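Local coordinates for protein HAD-superfamily hydrolase, subfamily IA, variant 1 (Ehrlichia chaffeensis, PDB 3KZX) that probably hydrolyses 2-phosphoglycolate to glycolate and phosphate, as a phosphatase of the haloacid dehalogenase-like superfamily, at residues R45-Y49 / D61-N67; I124-K128 / T157-S161; Y33-T39 / Y89-E94. All coordinates share one frame; numbering follows the deposited sequence.

Interaction 1 (R45-Y49 / D61-N67); sequences RTTFY and DLDSIPN
Tyr-49 OH stands at the Asp-61 end of the segment 61-67, its nearest approach to Asp-61 being 3.9 Å to OD2. That carboxylate turns back on its own chain instead: Asp-61 OD2 accepts from Asp-63 N, closing an Asx turn next to the Leu-62 N-H that donates to Tyr-49 OH. At Leu-62 both helix side chains find a backbone partner. Leu-62 N lies 3.0 Å from Tyr-49 OH in that bond. Leu-62 CG packs 4.0 Å from Tyr-49 CE1. On the other side of the residue, Leu-62 O takes a hydrogen bond from Arg-45 NE (2.8 Å). The same O accepts from Ile-65 N across the type I turn 62-65, the two donors coming from opposite faces of the carbonyl plane. Asp-63 OD1 then accepts a hydrogen bond from Tyr-49 OH (2.8 Å), lying in the plane of the ring, while its own carboxylate stands nearly perpendicular to the ring (87°) and is met from above. Further on, Ile-65 O is approached almost head-on by Arg-45 NH2 at 2.6 Å. Asn-67 finishes the grip, its OD1 bonded to Arg-45 NH1 (3.3 Å) and weakly to NH2, with the amide standing across the guanidinium at 88°. Arg-45 reaches this far because its chain is fully extended from CG to NE, which lays the guanidinium edge along three acceptors. Leu-62 and Ile-65 also rest on Ile-70 of helix 70-78. This is a surface contact in the helical cap of this haloacid dehalogenase-like protein, probably a phosphatase, where an arginine and a tyrosine one helical turn apart clasp the loop joining helices 45-54 and 70-78.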
ATOM      1  N   ARG A  45      16.662  -6.933   7.611  1.00 20.37           N
ATOM      2  CA  ARG A  45      17.336  -6.470   8.816  1.00 19.31           C
ATOM      3  C   ARG A  45      18.180  -5.240   8.539  1.00 18.83           C
ATOM      4  O   ARG A  45      18.224  -4.331   9.369  1.00 18.16           O
ATOM      5  CB  ARG A  45      18.206  -7.576   9.425  1.00 19.77           C
ATOM      6  CG  ARG A  45      17.429  -8.768   9.977  1.00 20.01           C
ATOM      7  CD  ARG A  45      18.348  -9.840  10.560  1.00 21.45           C
ATOM      8  NE  ARG A  45      17.589 -10.956  11.120  1.00 19.64           N
ATOM      9  CZ  ARG A  45      16.948 -11.862  10.394  1.00 21.10           C
ATOM     10  NH1 ARG A  45      16.950 -11.809   9.058  1.00 21.52           N
ATOM     11  NH2 ARG A  45      16.280 -12.831  10.998  1.00 19.98           N
ATOM     12  N   THR A  46      18.831  -5.214   7.373  1.00 17.87           N
ATOM     13  CA  THR A  46      19.696  -4.084   7.003  1.00 17.89           C
ATOM     14  C   THR A  46      18.910  -2.799   7.077  1.00 16.83           C
ATOM     15  O   THR A  46      19.372  -1.822   7.667  1.00 16.02           O
ATOM     16  CB  THR A  46      20.309  -4.249   5.613  1.00 17.71           C
ATOM     17  OG1 THR A  46      21.000  -5.494   5.572  1.00 19.64           O
ATOM     18  CG2 THR A  46      21.320  -3.125   5.328  1.00 19.13           C
ATOM     19  N   THR A  47      17.696  -2.830   6.524  1.00 16.47           N
ATOM     20  CA  THR A  47      16.818  -1.673   6.575  1.00 15.54           C
ATOM     21  C   THR A  47      16.450  -1.294   7.989  1.00 14.29           C
ATOM     22  O   THR A  47      16.499  -0.121   8.335  1.00 13.41           O
ATOM     23  CB  THR A  47      15.530  -1.888   5.779  1.00 16.05           C
ATOM     24  OG1 THR A  47      15.871  -2.240   4.439  1.00 18.22           O
ATOM     25  CG2 THR A  47      14.721  -0.585   5.761  1.00 15.07           C
ATOM     26  N   PHE A  48      16.107  -2.275   8.825  1.00 13.68           N
ATOM     27  CA  PHE A  48      15.736  -1.926  10.197  1.00 13.29           C
ATOM     28  C   PHE A  48      16.940  -1.523  11.065  1.00 12.76           C
ATOM     29  O   PHE A  48      16.787  -0.710  11.959  1.00 10.32           O
ATOM     30  CB  PHE A  48      14.839  -2.974  10.858  1.00 13.84           C
ATOM     31  CG  PHE A  48      13.609  -2.384  11.477  1.00 15.06           C
ATOM     32  CD1 PHE A  48      13.671  -1.756  12.700  1.00 19.33           C
ATOM     33  CD2 PHE A  48      12.393  -2.447  10.829  1.00 20.35           C
ATOM     34  CE1 PHE A  48      12.552  -1.191  13.257  1.00 20.37           C
ATOM     35  CE2 PHE A  48      11.271  -1.880  11.378  1.00 20.44           C
ATOM     36  CZ  PHE A  48      11.354  -1.241  12.588  1.00 20.06           C
ATOM     37  N   TYR A  49      18.121  -2.070  10.776  1.00 12.89           N
ATOM     38  CA  TYR A  49      19.349  -1.598  11.419  1.00 14.42           C
ATOM     39  C   TYR A  49      19.537  -0.100  11.179  1.00 15.40           C
ATOM     40  O   TYR A  49      19.828   0.636  12.117  1.00 16.61           O
ATOM     41  CB  TYR A  49      20.585  -2.365  10.927  1.00 15.09           C
ATOM     42  CG  TYR A  49      20.754  -3.755  11.524  1.00 14.70           C
ATOM     43  CD1 TYR A  49      20.649  -3.970  12.883  1.00 16.75           C
ATOM     44  CD2 TYR A  49      21.047  -4.845  10.714  1.00 16.55           C
ATOM     45  CE1 TYR A  49      20.825  -5.242  13.424  1.00 17.26           C
ATOM     46  CE2 TYR A  49      21.220  -6.122  11.238  1.00 15.39           C
ATOM     47  CZ  TYR A  49      21.100  -6.319  12.598  1.00 17.85           C
ATOM     48  OH  TYR A  49      21.286  -7.591  13.131  1.00 15.38           O
ATOM     49  N   ASP A  61      21.347  -6.658  18.075  1.00 18.25           N
ATOM     50  CA  ASP A  61      21.652  -7.781  17.208  1.00 18.12           C
ATOM     51  C   ASP A  61      20.342  -8.491  16.910  1.00 17.33           C
ATOM     52  O   ASP A  61      19.732  -9.076  17.802  1.00 17.99           O
ATOM     53  CB  ASP A  61      22.648  -8.725  17.889  1.00 18.75           C
ATOM     54  CG  ASP A  61      23.124  -9.857  16.983  1.00 19.92           C
ATOM     55  OD1 ASP A  61      24.011 -10.624  17.421  1.00 24.08           O
ATOM     56  OD2 ASP A  61      22.645  -9.993  15.856  1.00 19.99           O
ATOM     57  N   LEU A  62      19.927  -8.414  15.657  1.00 15.91           N
ATOM     58  CA  LEU A  62      18.731  -9.077  15.159  1.00 15.12           C
ATOM     59  C   LEU A  62      19.115 -10.304  14.345  1.00 14.40           C
ATOM     60  O   LEU A  62      18.240 -11.000  13.837  1.00 14.70           O
ATOM     61  CB  LEU A  62      17.945  -8.121  14.233  1.00 15.18           C
ATOM     62  CG  LEU A  62      17.472  -6.811  14.851  1.00 14.53           C
ATOM     63  CD1 LEU A  62      16.799  -5.954  13.800  1.00 16.15           C
ATOM     64  CD2 LEU A  62      16.550  -7.080  16.052  1.00 14.30           C
ATOM     65  N   ASP A  63      20.411 -10.545  14.170  1.00 13.72           N
ATOM     66  CA  ASP A  63      20.860 -11.558  13.210  1.00 13.12           C
ATOM     67  C   ASP A  63      20.462 -12.971  13.637  1.00 11.82           C
ATOM     68  O   ASP A  63      20.237 -13.816  12.788  1.00 11.68           O
ATOM     69  CB  ASP A  63      22.371 -11.522  13.002  1.00 13.55           C
ATOM     70  CG  ASP A  63      22.833 -10.343  12.155  1.00 13.66           C
ATOM     71  OD1 ASP A  63      22.019  -9.709  11.484  1.00 15.75           O
ATOM     72  OD2 ASP A  63      24.042 -10.077  12.165  1.00 19.14           O
ATOM     73  N   SER A  64      20.370 -13.234  14.938  1.00 10.82           N
ATOM     74  CA  SER A  64      19.995 -14.555  15.440  0.50 10.32           C
ATOM     75  C   SER A  64      18.484 -14.679  15.697  1.00  9.90           C
ATOM     76  O   SER A  64      17.993 -15.727  16.058  1.00  9.15           O
ATOM     77  CB  SER A  64      20.800 -14.888  16.702  0.50 10.69           C
ATOM     78  OG  SER A  64      20.640 -13.908  17.728  0.50 10.71           O
ATOM     79  N   ILE A  65      17.736 -13.611  15.484  1.00  9.44           N
ATOM     80  CA  ILE A  65      16.318 -13.677  15.745  1.00  9.46           C
ATOM     81  C   ILE A  65      15.581 -14.175  14.501  1.00  9.06           C
ATOM     82  O   ILE A  65      15.700 -13.586  13.418  1.00  8.64           O
ATOM     83  CB  ILE A  65      15.772 -12.341  16.226  1.00  9.58           C
ATOM     84  CG1 ILE A  65      16.507 -11.934  17.522  1.00 10.96           C
ATOM     85  CG2 ILE A  65      14.295 -12.449  16.534  1.00 10.07           C
ATOM     86  CD1 ILE A  65      16.027 -10.655  18.082  1.00 12.48           C
ATOM     87  N   PRO A  66      14.821 -15.259  14.651  1.00  9.21           N
ATOM     88  CA  PRO A  66      14.041 -15.712  13.512  1.00 10.41           C
ATOM     89  C   PRO A  66      13.203 -14.598  12.907  1.00 11.52           C
ATOM     90  O   PRO A  66      12.607 -13.777  13.623  1.00 10.10           O
ATOM     91  CB  PRO A  66      13.155 -16.814  14.103  1.00 10.42           C
ATOM     92  CG  PRO A  66      13.911 -17.315  15.276  1.00 10.26           C
ATOM     93  CD  PRO A  66      14.576 -16.085  15.844  1.00  8.55           C
ATOM     94  N   ASN A  67      13.162 -14.566  11.577  1.00 12.96           N
ATOM     95  CA  ASN A  67      12.400 -13.538  10.854  1.00 14.84           C
ATOM     96  C   ASN A  67      10.988 -13.314  11.365  1.00 14.15           C
ATOM     97  O   ASN A  67      10.538 -12.196  11.469  1.00 14.85           O
ATOM     98  CB  ASN A  67      12.342 -13.901   9.365  1.00 16.13           C
ATOM     99  CG  ASN A  67      13.477 -13.301   8.594  1.00 20.95           C
ATOM    100  OD1 ASN A  67      14.542 -13.926   8.440  1.00 27.50           O
ATOM    101  ND2 ASN A  67      13.263 -12.075   8.076  1.00 26.31           N
TER

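Interaction 2 (I124-K128 / T157-S161); sequences IVSNK and TIKPS
Lys-159 and Asn-127 lock the loop 157-161 against the C-terminal end of strand 121-126, and the close-fitting part lies between them. Asn-127 presents its amide to the backbone of Lys-159 as a two-bond clamp. Asn-127 OD1 accepts from Lys-159 N at 3.0 Å, in the carbonyl plane and on a lone pair, and Asn-127 ND2 donates to Lys-159 O at 3.0 Å along a nearly straight line (167°). Both ends of the amide are thereby used, which fixes its rotation. The lysine side chain then runs back past the asparagine, Lys-159 CE coming 3.5 Å from Asn-127 OD1. A bend at chi3 (-63°) turns the end of the chain in toward the strand, where Lys-159 NZ donates to Val-125 O at 3.0 Å, tilted from the carbonyl plane. Lys-159 CD packs on Val-125 CG1 at 3.9 Å, so the aliphatic part meets the valine and the ammonium meets the strand backbone. A water accepts from both Lys-159 NZ and Asn-127 N, tying the ammonium to the corner of the chain. The outer side is slighter. Exposed Ile-158 touches the asparagine chiefly through CB, 3.4 Å from Asn-127 OD1, and Pro-160, after a cis peptide bond, points away from the strand. Beyond the two segments, Lys-159 NZ forms salt bridges with Asp-189 and Asp-31. In this superfamily a lysine of the third motif characteristically meets the acidic residues of the active site, and Lys-159 fits that role. Two carboxylates, a carbonyl and a water thus gather round Lys-159 NZ, and together they orient the lysine among the acidic groups.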
ATOM      1  N   ILE A 124      -2.409   1.313  -9.140  1.00  5.36           N
ATOM      2  CA  ILE A 124      -1.659   1.531  -7.889  1.00  6.22           C
ATOM      3  C   ILE A 124      -1.226   2.986  -7.818  1.00  6.86           C
ATOM      4  O   ILE A 124      -0.739   3.566  -8.806  1.00  6.44           O
ATOM      5  CB  ILE A 124      -0.452   0.592  -7.772  1.00  6.63           C
ATOM      6  CG1 ILE A 124      -0.935  -0.840  -7.430  1.00  7.96           C
ATOM      7  CG2 ILE A 124       0.624   1.046  -6.707  1.00  4.52           C
ATOM      8  CD1 ILE A 124       0.074  -1.874  -7.789  1.00 13.51           C
ATOM      9  N   VAL A 125      -1.425   3.569  -6.645  1.00  4.83           N
ATOM     10  CA  VAL A 125      -0.880   4.887  -6.320  1.00  6.58           C
ATOM     11  C   VAL A 125      -0.132   4.824  -4.973  1.00  5.40           C
ATOM     12  O   VAL A 125      -0.746   4.601  -3.937  1.00  6.27           O
ATOM     13  CB  VAL A 125      -1.962   5.957  -6.297  1.00  6.08           C
ATOM     14  CG1 VAL A 125      -1.391   7.344  -5.897  1.00  6.66           C
ATOM     15  CG2 VAL A 125      -2.629   6.038  -7.664  1.00  8.44           C
ATOM     16  N   SER A 126       1.193   5.039  -5.039  1.00  5.84           N
ATOM     17  CA  SER A 126       2.132   4.830  -3.966  1.00  6.34           C
ATOM     18  C   SER A 126       3.158   5.957  -3.924  1.00  6.76           C
ATOM     19  O   SER A 126       3.483   6.538  -4.978  1.00  7.81           O
ATOM     20  CB  SER A 126       2.873   3.498  -4.198  1.00  7.11           C
ATOM     21  OG  SER A 126       3.888   3.300  -3.229  1.00  7.04           O
ATOM     22  N   ASN A 127       3.684   6.254  -2.729  1.00  6.91           N
ATOM     23  CA  ASN A 127       4.825   7.154  -2.583  1.00  7.56           C
ATOM     24  C   ASN A 127       6.195   6.468  -2.717  1.00  6.95           C
ATOM     25  O   ASN A 127       7.229   7.131  -2.657  1.00  7.57           O
ATOM     26  CB  ASN A 127       4.740   7.962  -1.282  1.00  7.69           C
ATOM     27  CG  ASN A 127       3.716   9.099  -1.358  1.00  8.85           C
ATOM     28  OD1 ASN A 127       3.033   9.310  -2.396  1.00  8.14           O
ATOM     29  ND2 ASN A 127       3.602   9.853  -0.243  1.00  7.41           N
ATOM     30  N   LYS A 128       6.203   5.163  -2.929  1.00  6.96           N
ATOM     31  CA  LYS A 128       7.425   4.492  -3.313  1.00  7.52           C
ATOM     32  C   LYS A 128       7.920   5.008  -4.666  1.00  7.30           C
ATOM     33  O   LYS A 128       7.132   5.298  -5.568  1.00  6.52           O
ATOM     34  CB  LYS A 128       7.237   2.987  -3.372  1.00  6.95           C
ATOM     35  CG  LYS A 128       8.490   2.195  -3.665  1.00  9.17           C
ATOM     36  CD  LYS A 128       8.214   0.704  -3.654  1.00  9.29           C
ATOM     37  CE  LYS A 128       9.417  -0.097  -4.033  1.00  8.01           C
ATOM     38  NZ  LYS A 128      10.560   0.122  -3.092  1.00  6.12           N
ATOM     39  N   THR A 157       4.144  15.845  -7.524  1.00  8.37           N
ATOM     40  CA  THR A 157       3.883  15.804  -6.083  1.00  9.79           C
ATOM     41  C   THR A 157       3.683  14.355  -5.602  1.00  8.88           C
ATOM     42  O   THR A 157       3.756  13.392  -6.387  1.00 10.28           O
ATOM     43  CB  THR A 157       2.664  16.721  -5.706  1.00  9.94           C
ATOM     44  OG1 THR A 157       1.508  16.292  -6.444  1.00 11.10           O
ATOM     45  CG2 THR A 157       2.966  18.216  -6.027  1.00 13.31           C
ATOM     46  N   ILE A 158       3.473  14.202  -4.312  1.00  7.93           N
ATOM     47  CA  ILE A 158       3.218  12.877  -3.705  1.00  8.20           C
ATOM     48  C   ILE A 158       1.967  12.997  -2.834  1.00  7.13           C
ATOM     49  O   ILE A 158       1.531  14.104  -2.544  1.00  6.35           O
ATOM     50  CB  ILE A 158       4.451  12.383  -2.873  1.00  8.63           C
ATOM     51  CG1 ILE A 158       4.903  13.429  -1.860  1.00  9.60           C
ATOM     52  CG2 ILE A 158       5.635  12.012  -3.790  1.00 11.46           C
ATOM     53  CD1 ILE A 158       6.048  12.945  -0.885  1.00 11.58           C
ATOM     54  N   LYS A 159       1.397  11.867  -2.413  1.00  6.40           N
ATOM     55  CA  LYS A 159       0.260  11.872  -1.490  1.00  5.92           C
ATOM     56  C   LYS A 159       0.766  12.555  -0.241  1.00  6.14           C
ATOM     57  O   LYS A 159       1.949  12.383   0.115  1.00  6.86           O
ATOM     58  CB  LYS A 159      -0.216  10.435  -1.201  1.00  5.71           C
ATOM     59  CG  LYS A 159      -0.739   9.690  -2.464  1.00  5.72           C
ATOM     60  CD  LYS A 159      -1.069   8.212  -2.157  1.00  4.55           C
ATOM     61  CE  LYS A 159       0.166   7.404  -1.734  1.00  7.63           C
ATOM     62  NZ  LYS A 159      -0.195   5.995  -1.354  1.00  7.93           N
ATOM     63  N   PRO A 160      -0.091  13.360   0.413  1.00  5.70           N
ATOM     64  CA  PRO A 160      -1.564  13.473   0.272  1.00  6.05           C
ATOM     65  C   PRO A 160      -2.101  14.384  -0.851  1.00  6.20           C
ATOM     66  O   PRO A 160      -3.315  14.596  -0.926  1.00  5.83           O
ATOM     67  CB  PRO A 160      -1.985  14.045   1.613  1.00  5.17           C
ATOM     68  CG  PRO A 160      -0.833  14.891   1.993  1.00  5.59           C
ATOM     69  CD  PRO A 160       0.396  14.166   1.543  1.00  6.63           C
ATOM     70  N   SER A 161      -1.234  14.896  -1.710  1.00  6.57           N
ATOM     71  CA  SER A 161      -1.714  15.633  -2.873  1.00  7.20           C
ATOM     72  C   SER A 161      -2.631  14.700  -3.649  1.00  6.21           C
ATOM     73  O   SER A 161      -2.349  13.497  -3.737  1.00  5.86           O
ATOM     74  CB  SER A 161      -0.578  16.040  -3.824  1.00  7.78           C
ATOM     75  OG  SER A 161      -1.117  16.535  -5.057  1.00  9.85           O
TER
HETATM   76  O   HOH W   1       2.432   5.587  -0.169  1.00  4.91           O

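Interaction 3 (Y33-T39 / Y89-E94); sequences YNTLIDT and YENSLE
Tyr-33 lays one ring face against Leu-93 of helix 82-95: the methyl CD1 sits 4.2 Å above the ring centre, only 8° off the normal, a CH-pi contact. Toward the hydroxyl end of the same ring, Tyr-33 CE2 presses on Leu-93 CB at 3.4 Å. Here chi1 of -76° swings the ring to the side of its own backbone N and toward helix 82-95, while the hydroxyl goes on to hydrogen-bond Asp-100 and Lys-128 outside the contact. Asn-34 follows with a polar touch. Asn-34 ND2 donates a weak bond to Glu-90 OE2 (3.1 Å), the amide and carboxylate planes standing 82° apart. The other end of the amide is engaged within its own segment, Asn-34 OD1 accepting from Thr-39 OG1 at 2.8 Å, so Asn-34 links helix 82-95 to Thr-39 at the other end of the segment 33-39. The helical turn 33-36, with its wide pi-type turn soon after strand 27-30, and the antiparallel pair 37-38/103-104 fit the squiggle and flap of the haloacid dehalogenase fold, here packed on cap helix 82-95. At Thr-39 the work is divided. OG1 serves Asn-34; Thr-39 CG2 meets Leu-93 CD1 at 3.7 Å; and Thr-39 O receives Tyr-89 OH at 2.8 Å, in the carbonyl plane and also at the edge of the tyrosine ring. The leucine methyl that covers Tyr-33 also lies over a face of Tyr-89, offset toward the rim, and thus touches two rings and a threonine. Two polar bonds accompany this apolar contact: the shorter ends on the backbone carbonyl of Thr-39, and the weak one to Glu-90 is a charge-dipole contact with a neutral amide, not a salt bridge.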
ATOM      1  N   TYR A  33       2.583  -0.449  -0.119  1.00  6.03           N
ATOM      2  CA  TYR A  33       3.085  -0.822   1.193  1.00  6.40           C
ATOM      3  C   TYR A  33       1.987  -0.669   2.262  1.00  7.14           C
ATOM      4  O   TYR A  33       1.356   0.358   2.339  1.00  7.15           O
ATOM      5  CB  TYR A  33       4.277   0.044   1.595  1.00  5.86           C
ATOM      6  CG  TYR A  33       5.602  -0.280   0.917  1.00  4.66           C
ATOM      7  CD1 TYR A  33       5.983  -1.601   0.643  1.00  4.70           C
ATOM      8  CD2 TYR A  33       6.480   0.719   0.613  1.00  7.00           C
ATOM      9  CE1 TYR A  33       7.186  -1.871   0.033  1.00  8.49           C
ATOM     10  CE2 TYR A  33       7.718   0.458   0.023  1.00  9.30           C
ATOM     11  CZ  TYR A  33       8.061  -0.826  -0.278  1.00  9.46           C
ATOM     12  OH  TYR A  33       9.304  -1.057  -0.841  1.00  7.36           O
ATOM     13  N   ASN A  34       1.791  -1.713   3.077  1.00  7.75           N
ATOM     14  CA  ASN A  34       0.811  -1.718   4.177  1.00  8.22           C
ATOM     15  C   ASN A  34      -0.668  -1.733   3.754  1.00  8.45           C
ATOM     16  O   ASN A  34      -1.566  -1.651   4.588  1.00  7.72           O
ATOM     17  CB  ASN A  34       1.152  -0.624   5.182  1.00  9.29           C
ATOM     18  CG  ASN A  34       2.611  -0.706   5.613  1.00  9.64           C
ATOM     19  OD1 ASN A  34       3.040  -1.713   6.185  1.00 11.27           O
ATOM     20  ND2 ASN A  34       3.396   0.310   5.286  1.00 13.19           N
ATOM     21  N   THR A  35      -0.898  -1.901   2.455  1.00  7.34           N
ATOM     22  CA  THR A  35      -2.217  -2.174   1.894  1.00  7.26           C
ATOM     23  C   THR A  35      -2.084  -3.506   1.158  1.00  7.26           C
ATOM     24  O   THR A  35      -2.298  -4.581   1.757  1.00  7.03           O
ATOM     25  CB  THR A  35      -2.707  -0.972   1.023  1.00  7.60           C
ATOM     26  OG1 THR A  35      -2.746   0.201   1.866  1.00 10.18           O
ATOM     27  CG2 THR A  35      -4.126  -1.244   0.432  1.00  7.79           C
ATOM     28  N   LEU A  36      -1.699  -3.488  -0.114  1.00  7.10           N
ATOM     29  CA  LEU A  36      -1.468  -4.774  -0.783  1.00  7.74           C
ATOM     30  C   LEU A  36      -0.365  -5.628  -0.105  1.00  7.50           C
ATOM     31  O   LEU A  36      -0.502  -6.844  -0.003  1.00  7.95           O
ATOM     32  CB  LEU A  36      -1.187  -4.609  -2.280  1.00  8.25           C
ATOM     33  CG  LEU A  36      -2.363  -4.180  -3.188  1.00  7.95           C
ATOM     34  CD1 LEU A  36      -1.854  -3.751  -4.588  1.00  7.14           C
ATOM     35  CD2 LEU A  36      -3.454  -5.306  -3.276  1.00  7.95           C
ATOM     36  N   ILE A  37       0.720  -4.992   0.304  1.00  8.76           N
ATOM     37  CA  ILE A  37       1.921  -5.646   0.789  1.00  7.69           C
ATOM     38  C   ILE A  37       2.065  -5.537   2.313  1.00  8.16           C
ATOM     39  O   ILE A  37       1.877  -4.468   2.894  1.00  7.72           O
ATOM     40  CB  ILE A  37       3.158  -5.015   0.117  1.00  8.57           C
ATOM     41  CG1 ILE A  37       3.252  -5.472  -1.344  1.00  8.02           C
ATOM     42  CG2 ILE A  37       4.490  -5.293   0.940  1.00  6.35           C
ATOM     43  CD1 ILE A  37       3.669  -6.949  -1.511  1.00  8.92           C
ATOM     44  N   ASP A  38       2.397  -6.651   2.946  1.00  7.93           N
ATOM     45  CA  ASP A  38       2.654  -6.720   4.370  1.00  8.89           C
ATOM     46  C   ASP A  38       4.143  -6.468   4.559  1.00  9.28           C
ATOM     47  O   ASP A  38       4.963  -7.293   4.129  1.00  9.85           O
ATOM     48  CB  ASP A  38       2.249  -8.100   4.900  1.00  7.78           C
ATOM     49  CG  ASP A  38       2.445  -8.227   6.393  1.00 11.98           C
ATOM     50  OD1 ASP A  38       3.192  -7.401   6.988  1.00 11.51           O
ATOM     51  OD2 ASP A  38       1.890  -9.192   6.954  1.00 15.93           O
ATOM     52  N   THR A  39       4.514  -5.329   5.143  1.00 10.96           N
ATOM     53  CA  THR A  39       5.951  -5.000   5.280  1.00 11.47           C
ATOM     54  C   THR A  39       6.583  -5.610   6.561  1.00 13.12           C
ATOM     55  O   THR A  39       7.744  -5.383   6.848  1.00 14.12           O
ATOM     56  CB  THR A  39       6.246  -3.494   5.227  1.00 11.60           C
ATOM     57  OG1 THR A  39       5.581  -2.827   6.297  1.00 10.69           O
ATOM     58  CG2 THR A  39       5.778  -2.872   3.893  1.00 10.77           C
ATOM     59  N   TYR A  89      10.676   3.437   8.879  1.00  9.14           N
ATOM     60  CA  TYR A  89      10.785   2.218   8.123  1.00  9.60           C
ATOM     61  C   TYR A  89      10.079   2.346   6.767  1.00  9.65           C
ATOM     62  O   TYR A  89      10.682   2.018   5.745  1.00  8.52           O
ATOM     63  CB  TYR A  89      10.205   1.048   8.934  1.00  8.96           C
ATOM     64  CG  TYR A  89      10.213  -0.300   8.270  1.00  9.56           C
ATOM     65  CD1 TYR A  89      11.396  -0.907   7.880  1.00 11.31           C
ATOM     66  CD2 TYR A  89       9.047  -0.999   8.088  1.00  9.40           C
ATOM     67  CE1 TYR A  89      11.409  -2.176   7.309  1.00 10.81           C
ATOM     68  CE2 TYR A  89       9.051  -2.263   7.524  1.00 14.41           C
ATOM     69  CZ  TYR A  89      10.236  -2.841   7.123  1.00 11.02           C
ATOM     70  OH  TYR A  89      10.232  -4.090   6.568  1.00 12.05           O
ATOM     71  N   GLU A  90       8.811   2.762   6.754  1.00 10.22           N
ATOM     72  CA  GLU A  90       8.119   2.986   5.475  1.00  9.89           C
ATOM     73  C   GLU A  90       8.820   4.029   4.612  1.00 10.94           C
ATOM     74  O   GLU A  90       8.885   3.877   3.377  1.00 10.80           O
ATOM     75  CB  GLU A  90       6.680   3.471   5.668  1.00 10.22           C
ATOM     76  CG  GLU A  90       5.833   3.355   4.377  1.00 10.54           C
ATOM     77  CD  GLU A  90       4.319   3.333   4.644  1.00 13.07           C
ATOM     78  OE1 GLU A  90       3.918   3.681   5.766  1.00 10.47           O
ATOM     79  OE2 GLU A  90       3.550   2.969   3.724  1.00  9.87           O
ATOM     80  N   ASN A  91       9.268   5.118   5.236  1.00 11.69           N
ATOM     81  CA  ASN A  91      10.017   6.166   4.510  1.00 12.60           C
ATOM     82  C   ASN A  91      11.238   5.588   3.775  1.00 12.18           C
ATOM     83  O   ASN A  91      11.490   5.925   2.617  1.00 12.67           O
ATOM     84  CB  ASN A  91      10.460   7.297   5.437  1.00 13.75           C
ATOM     85  CG  ASN A  91       9.314   8.221   5.877  1.00 16.17           C
ATOM     86  OD1 ASN A  91       9.516   9.070   6.750  1.00 23.80           O
ATOM     87  ND2 ASN A  91       8.130   8.055   5.309  1.00 20.29           N
ATOM     88  N   SER A  92      11.929   4.669   4.433  1.00 11.58           N
ATOM     89  CA  SER A  92      13.164   4.075   3.923  0.50 11.50           C
ATOM     90  C   SER A  92      12.869   3.129   2.759  1.00 11.62           C
ATOM     91  O   SER A  92      13.573   3.142   1.746  1.00 11.72           O
ATOM     92  CB  SER A  92      13.891   3.310   5.048  0.50 11.56           C
ATOM     93  OG  SER A  92      14.898   2.450   4.536  0.50 10.19           O
ATOM     94  N   LEU A  93      11.841   2.314   2.935  1.00  9.99           N
ATOM     95  CA  LEU A  93      11.381   1.377   1.898  1.00  9.88           C
ATOM     96  C   LEU A  93      10.952   2.110   0.641  1.00  9.36           C
ATOM     97  O   LEU A  93      11.234   1.642  -0.457  1.00  9.66           O
ATOM     98  CB  LEU A  93      10.206   0.544   2.392  1.00  8.75           C
ATOM     99  CG  LEU A  93      10.428  -0.488   3.521  1.00  9.40           C
ATOM    100  CD1 LEU A  93       9.101  -1.217   3.863  1.00 10.35           C
ATOM    101  CD2 LEU A  93      11.543  -1.478   3.145  1.00  9.76           C
ATOM    102  N   GLU A  94      10.260   3.237   0.798  1.00  8.65           N
ATOM    103  CA  GLU A  94       9.852   4.044  -0.355  1.00  8.77           C
ATOM    104  C   GLU A  94      11.036   4.563  -1.206  1.00  9.25           C
ATOM    105  O   GLU A  94      10.926   4.683  -2.423  1.00  8.27           O
ATOM    106  CB  GLU A  94       9.005   5.244   0.083  1.00  7.51           C
ATOM    107  CG  GLU A  94       7.625   4.854   0.665  1.00  6.84           C
ATOM    108  CD  GLU A  94       6.852   6.061   1.165  1.00  9.93           C
ATOM    109  OE1 GLU A  94       7.458   7.144   1.308  1.00 10.18           O
ATOM    110  OE2 GLU A  94       5.619   5.933   1.391  1.00 12.55           O
TER

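In the fold
Along the chain, interaction 3 opens first, at 33-39, and closes at 89-94 after both segments of interaction 1 have passed; interaction 2 follows. In space interaction 3 stands between the others, its centre about 17 Å from that of interaction 1 and about 13 Å from that of interaction 2, whereas the centres of 1 and 2 lie about 29 Å apart. Interaction 1 belongs to the helical cap and meets interaction 3 where Thr-47 and Phe-48 pack on helix 82-95. Interaction 2 sits at the strand ends of the parallel core sheet and joins interaction 3 through Lys-128 and Tyr-33. The series thus runs from outer cap to probable catalytic core.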